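Local structure of PAN2-PAN3 deadenylation complex catalytic subunit pan2 (Neurospora crassa, 4CZW) at residues 56-59 and 63-66; 569-574 and 580-585. The protein probably serves as the catalytic subunit of the PAN deadenylation complex, shortening the poly(A) tails of mRNA to release 5'-AMP with the help of divalent metal ions. All coordinates share one frame; numbering follows the deposited sequence.

How the contacts relate
Contacts 1 and 2 belong to the two domains of this catalytic fragment of Pan2, a pseudo-protease domain followed by the nuclease domain. Contact 1 (56-59 with 63-66) is buried in the ubiquitin-protease-like domain, a scaffold predicted to be catalytically inactive; the side chain of Met-57 lies about 14 Å from a bound zinc ion. Contact 2 (569-574 with 580-585) lies in the exonuclease domain, where the side chain of Ser-571 is about 9 Å from that of Asp-554, a catalytic-metal ligand by similarity. The centres of contact 1 and contact 2 are about 37 Å apart and their nearest atoms about 24 Å. Both join segments only a few residues apart in sequence.

Contact 1 (56-59 and 63-66); sequences VMHY and LRNM
The guanidinium of Arg-64 lies flat over one face of the His-58 imidazole, with centres 3.9 Å apart and planes inclined by 17°. The overlap is offset: NE of Arg-64 is displaced from the ring centre toward the rim. CE2 of Tyr-59 lies at the imidazole edge, in its plane. At the edge of the guanidinium, near its plane, come the carbonyl oxygen of His-58 and CD1 of Tyr-59, whose ring stands steeply to the guanidinium plane. The imidazole in turn sets ND1 of His-58 over the centre of one Tyr-59 face, 3.4 Å above its plane. Each of the three flat groups therefore touches the other two.

One hydrogen bond holds the stack in place. Arg-64 NE donates to His-58 O over 2.9 Å with an N-H...O angle of 157°, so a single histidine engages the arginine through both its ring and its backbone. A bend at chi3 (-72°) of an otherwise extended Arg-64 chain turns NE toward that carbonyl. The oxygen belongs to the end of helix 51-58, where partial negative charge would probably favour the cationic partner. Beside this polar cluster, CD1 of Leu-63 packs against CG of Met-57, a selenomethionine, at 3.8 Å.

The contact closes the short turn between helices 51-58 and 61-71 in the ubiquitin-protease-like domain. Helix 81-94 packs on Met-57 and His-58 through Leu-85, Phe-89 and Leu-92, while helix 130-149 meets Met-57 and Leu-63. Tyr-59 rests on Val-346 of strand 339-347 and meets the ring of Phe-364 in strand 361-365.

Contact 2 (569-574 and 580-585); sequences DTSIIF and QRKISL
Van der Waals contacts join Ser-571, Ile-572 and Phe-574 to Lys-582 and Ile-583, and no hydrogen bond crosses between the segments. The aliphatic stem of Lys-582 runs past the serine: CG of Lys-582 comes 3.7 Å from Ser-571 O, and CD of Lys-582 is 3.9 Å from Ser-571 OG. The chain is extended until chi4 (-62°), where a bend brings NZ of Lys-582 to 3.4 Å from Ile-572 CG1. These two side chains lie side by side and point the same way. Farther along, CG1 of Ile-583 approaches Phe-574 O at 3.6 Å; that oxygen is also hydrogen-bonded to the hydroxyl of Tyr-635.

The hydrogen bonds within 569-574 organise the helical side. Asp-569 is the N-cap of helix 570-573: its OD1 accepts from Ser-571 N at 2.9 Å, on the anti side of the carboxylate. Ser-571 OG donates to the same oxygen over 2.6 Å, reaching it from the same face but well above the carboxylate plane. Backbone amides of Gly-550 and Leu-551 add further bonds to OD1 and OD2, respectively, tying the cap to the chain just beyond strand 545-548.

No salt bridge crosses the contact: NZ of Lys-582 stays 6.1 Å from Asp-569 OD1. Its positive charge may still contribute a long-range attraction to this buried carboxylate, whose close partners are NH and OH donors. The chemistry therefore implies a division of labour: polar bonds fix the short helix within the exonuclease domain, while the returning loop lays aliphatic carbons of Lys-582 and Ile-583 against the backbone oxygens of Ser-571 and Phe-574.

Contact 1 (56-59 and 63-66)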
loop_
_atom_site.group_PDB
_atom_site.type_symbol
_atom_site.label_atom_id
_atom_site.label_comp_id
_atom_site.label_asym_id
_atom_site.label_seq_id
_atom_site.Cartn_x
_atom_site.Cartn_y
_atom_site.Cartn_z
ATOM N N VAL A 56 -4.789 -7.246 -2.197
ATOM C CA VAL A 56 -4.326 -8.611 -2.415
ATOM C C VAL A 56 -2.859 -8.773 -2.012
ATOM O O VAL A 56 -2.484 -9.763 -1.385
ATOM C CB VAL A 56 -4.506 -9.031 -3.889
ATOM C CG1 VAL A 56 -3.889 -10.390 -4.136
ATOM C CG2 VAL A 56 -5.981 -9.047 -4.257
HETATM N N MSE A 57 -2.040 -7.788 -2.364
HETATM C CA MSE A 57 -0.624 -7.808 -2.012
HETATM C C MSE A 57 -0.412 -7.665 -0.508
HETATM O O MSE A 57 0.500 -8.269 0.057
HETATM C CB MSE A 57 0.128 -6.698 -2.747
HETATM C CG MSE A 57 0.212 -6.882 -4.252
HETATM SE SE MSE A 57 1.214 -5.447 -5.110
HETATM C CE MSE A 57 2.933 -5.722 -4.235
ATOM N N HIS A 58 -1.257 -6.863 0.135
ATOM C CA HIS A 58 -1.126 -6.589 1.564
ATOM C C HIS A 58 -1.336 -7.837 2.415
ATOM O O HIS A 58 -0.660 -8.029 3.426
ATOM C CB HIS A 58 -2.115 -5.505 1.996
ATOM C CG HIS A 58 -2.176 -5.303 3.478
ATOM N ND1 HIS A 58 -3.236 -5.733 4.244
ATOM C CD2 HIS A 58 -1.300 -4.729 4.337
ATOM C CE1 HIS A 58 -3.016 -5.426 5.511
ATOM N NE2 HIS A 58 -1.847 -4.816 5.593
ATOM N N TYR A 59 -2.277 -8.679 2.005
ATOM C CA TYR A 59 -2.567 -9.902 2.743
ATOM C C TYR A 59 -1.749 -11.069 2.208
ATOM O O TYR A 59 -2.066 -12.233 2.454
ATOM C CB TYR A 59 -4.063 -10.214 2.693
ATOM C CG TYR A 59 -4.898 -9.206 3.452
ATOM C CD1 TYR A 59 -5.054 -9.304 4.828
ATOM C CD2 TYR A 59 -5.516 -8.151 2.796
ATOM C CE1 TYR A 59 -5.809 -8.383 5.529
ATOM C CE2 TYR A 59 -6.275 -7.225 3.489
ATOM C CZ TYR A 59 -6.417 -7.346 4.855
ATOM O OH TYR A 59 -7.171 -6.428 5.549
ATOM N N LEU A 63 4.904 -10.495 0.783
ATOM C CA LEU A 63 4.925 -9.180 0.151
ATOM C C LEU A 63 4.865 -8.058 1.182
ATOM O O LEU A 63 5.560 -7.051 1.050
ATOM C CB LEU A 63 3.770 -9.038 -0.842
ATOM C CG LEU A 63 3.872 -9.856 -2.131
ATOM C CD1 LEU A 63 2.700 -9.555 -3.051
ATOM C CD2 LEU A 63 5.192 -9.579 -2.829
ATOM N N ARG A 64 4.033 -8.233 2.207
ATOM C CA ARG A 64 3.876 -7.215 3.241
ATOM C C ARG A 64 5.162 -7.050 4.046
ATOM O O ARG A 64 5.593 -5.931 4.318
ATOM C CB ARG A 64 2.713 -7.557 4.179
ATOM C CG ARG A 64 2.354 -6.422 5.132
ATOM C CD ARG A 64 1.615 -6.911 6.372
ATOM N NE ARG A 64 0.247 -7.339 6.096
ATOM C CZ ARG A 64 -0.605 -7.756 7.029
ATOM N NH1 ARG A 64 -0.229 -7.799 8.301
ATOM N NH2 ARG A 64 -1.832 -8.128 6.694
ATOM N N ASN A 65 5.769 -8.172 4.422
ATOM C CA ASN A 65 7.032 -8.149 5.148
ATOM C C ASN A 65 8.135 -7.502 4.318
ATOM O O ASN A 65 8.877 -6.653 4.809
ATOM C CB ASN A 65 7.438 -9.567 5.555
ATOM C CG ASN A 65 8.761 -9.604 6.296
ATOM O OD1 ASN A 65 8.819 -9.350 7.499
ATOM N ND2 ASN A 65 9.832 -9.923 5.578
HETATM N N MSE A 66 8.220 -7.909 3.055
HETATM C CA MSE A 66 9.211 -7.390 2.119
HETATM C C MSE A 66 9.221 -5.865 2.071
HETATM O O MSE A 66 10.280 -5.239 2.121
HETATM C CB MSE A 66 8.945 -7.952 0.722
HETATM C CG MSE A 66 9.963 -7.563 -0.330
HETATM SE SE MSE A 66 9.434 -8.203 -2.095
HETATM C CE MSE A 66 9.002 -10.041 -1.625
#

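Contact 2 (569-574 and 580-585)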
loop_
_atom_site.group_PDB
_atom_site.type_symbol
_atom_site.label_atom_id
_atom_site.label_comp_id
_atom_site.label_asym_id
_atom_site.label_seq_id
_atom_site.Cartn_x
_atom_site.Cartn_y
_atom_site.Cartn_z
ATOM N N ASP A 569 -5.877 14.896 21.001
ATOM C CA ASP A 569 -6.545 15.940 20.233
ATOM C C ASP A 569 -7.325 16.883 21.145
ATOM O O ASP A 569 -8.247 16.464 21.845
ATOM C CB ASP A 569 -7.476 15.314 19.190
ATOM C CG ASP A 569 -7.819 16.269 18.062
ATOM O OD1 ASP A 569 -8.068 17.463 18.335
ATOM O OD2 ASP A 569 -7.837 15.824 16.895
ATOM N N THR A 570 -6.952 18.158 21.122
ATOM C CA THR A 570 -7.581 19.162 21.973
ATOM C C THR A 570 -9.007 19.483 21.533
ATOM O O THR A 570 -9.819 19.945 22.334
ATOM C CB THR A 570 -6.760 20.467 22.000
ATOM O OG1 THR A 570 -6.577 20.948 20.663
ATOM C CG2 THR A 570 -5.401 20.228 22.636
ATOM N N SER A 571 -9.310 19.239 20.261
ATOM C CA SER A 571 -10.654 19.479 19.745
ATOM C C SER A 571 -11.622 18.439 20.292
ATOM O O SER A 571 -12.818 18.694 20.416
ATOM C CB SER A 571 -10.667 19.454 18.215
ATOM O OG SER A 571 -10.480 18.137 17.725
ATOM N N ILE A 572 -11.088 17.266 20.614
ATOM C CA ILE A 572 -11.874 16.179 21.182
ATOM C C ILE A 572 -11.973 16.327 22.697
ATOM O O ILE A 572 -13.022 16.075 23.292
ATOM C CB ILE A 572 -11.260 14.807 20.837
ATOM C CG1 ILE A 572 -11.203 14.614 19.319
ATOM C CG2 ILE A 572 -12.041 13.677 21.493
ATOM C CD1 ILE A 572 -10.581 13.303 18.895
ATOM N N ILE A 573 -10.870 16.746 23.309
ATOM C CA ILE A 573 -10.794 16.926 24.754
ATOM C C ILE A 573 -11.834 17.917 25.271
ATOM O O ILE A 573 -12.569 17.621 26.214
ATOM C CB ILE A 573 -9.391 17.405 25.177
ATOM C CG1 ILE A 573 -8.378 16.266 25.050
ATOM C CG2 ILE A 573 -9.410 17.926 26.598
ATOM C CD1 ILE A 573 -6.969 16.656 25.441
ATOM N N PHE A 574 -11.900 19.088 24.646
ATOM C CA PHE A 574 -12.811 20.135 25.097
ATOM C C PHE A 574 -14.176 20.049 24.423
ATOM O O PHE A 574 -14.675 21.033 23.876
ATOM C CB PHE A 574 -12.191 21.514 24.862
ATOM C CG PHE A 574 -11.031 21.813 25.767
ATOM C CD1 PHE A 574 -11.245 22.227 27.071
ATOM C CD2 PHE A 574 -9.728 21.673 25.318
ATOM C CE1 PHE A 574 -10.181 22.499 27.910
ATOM C CE2 PHE A 574 -8.660 21.944 26.152
ATOM C CZ PHE A 574 -8.887 22.359 27.450
ATOM N N GLN A 580 -21.204 16.776 20.513
ATOM C CA GLN A 580 -20.334 16.349 19.412
ATOM C C GLN A 580 -19.856 17.521 18.553
ATOM O O GLN A 580 -19.339 17.323 17.452
ATOM C CB GLN A 580 -21.038 15.314 18.528
ATOM C CG GLN A 580 -21.313 13.986 19.208
ATOM C CD GLN A 580 -22.016 13.003 18.292
ATOM O OE1 GLN A 580 -22.527 13.378 17.236
ATOM N NE2 GLN A 580 -22.042 11.737 18.691
ATOM N N ARG A 581 -20.028 18.739 19.058
ATOM C CA ARG A 581 -19.547 19.932 18.372
ATOM C C ARG A 581 -18.184 20.331 18.923
ATOM O O ARG A 581 -17.978 20.353 20.136
ATOM C CB ARG A 581 -20.544 21.085 18.521
ATOM C CG ARG A 581 -21.861 20.869 17.791
ATOM C CD ARG A 581 -22.798 22.055 17.973
ATOM N NE ARG A 581 -24.065 21.869 17.270
ATOM C CZ ARG A 581 -25.077 22.730 17.310
ATOM N NH1 ARG A 581 -24.976 23.844 18.022
ATOM N NH2 ARG A 581 -26.192 22.477 16.638
ATOM N N LYS A 582 -17.255 20.646 18.027
ATOM C CA LYS A 582 -15.886 20.945 18.425
ATOM C C LYS A 582 -15.610 22.445 18.461
ATOM O O LYS A 582 -16.031 23.189 17.575
ATOM C CB LYS A 582 -14.900 20.253 17.482
ATOM C CG LYS A 582 -15.053 18.740 17.449
ATOM C CD LYS A 582 -14.120 18.106 16.433
ATOM C CE LYS A 582 -14.277 16.594 16.417
ATOM N NZ LYS A 582 -13.931 15.989 17.733
ATOM N N ILE A 583 -14.898 22.877 19.496
ATOM C CA ILE A 583 -14.552 24.282 19.668
ATOM C C ILE A 583 -13.328 24.638 18.827
ATOM O O ILE A 583 -12.417 23.826 18.668
ATOM C CB ILE A 583 -14.275 24.615 21.151
ATOM C CG1 ILE A 583 -15.391 24.067 22.041
ATOM C CG2 ILE A 583 -14.129 26.116 21.352
ATOM C CD1 ILE A 583 -16.735 24.726 21.815
ATOM N N SER A 584 -13.320 25.852 18.284
ATOM C CA SER A 584 -12.198 26.337 17.487
ATOM C C SER A 584 -10.922 26.466 18.313
ATOM O O SER A 584 -10.974 26.649 19.530
ATOM C CB SER A 584 -12.543 27.686 16.855
ATOM O OG SER A 584 -11.403 28.272 16.249
ATOM N N LEU A 585 -9.778 26.370 17.643
ATOM C CA LEU A 585 -8.486 26.549 18.294
ATOM C C LEU A 585 -8.329 27.983 18.786
ATOM O O LEU A 585 -7.759 28.230 19.849
ATOM C CB LEU A 585 -7.346 26.194 17.335
ATOM C CG LEU A 585 -5.921 26.423 17.847
ATOM C CD1 LEU A 585 -5.545 25.384 18.895
ATOM C CD2 LEU A 585 -4.919 26.426 16.700
#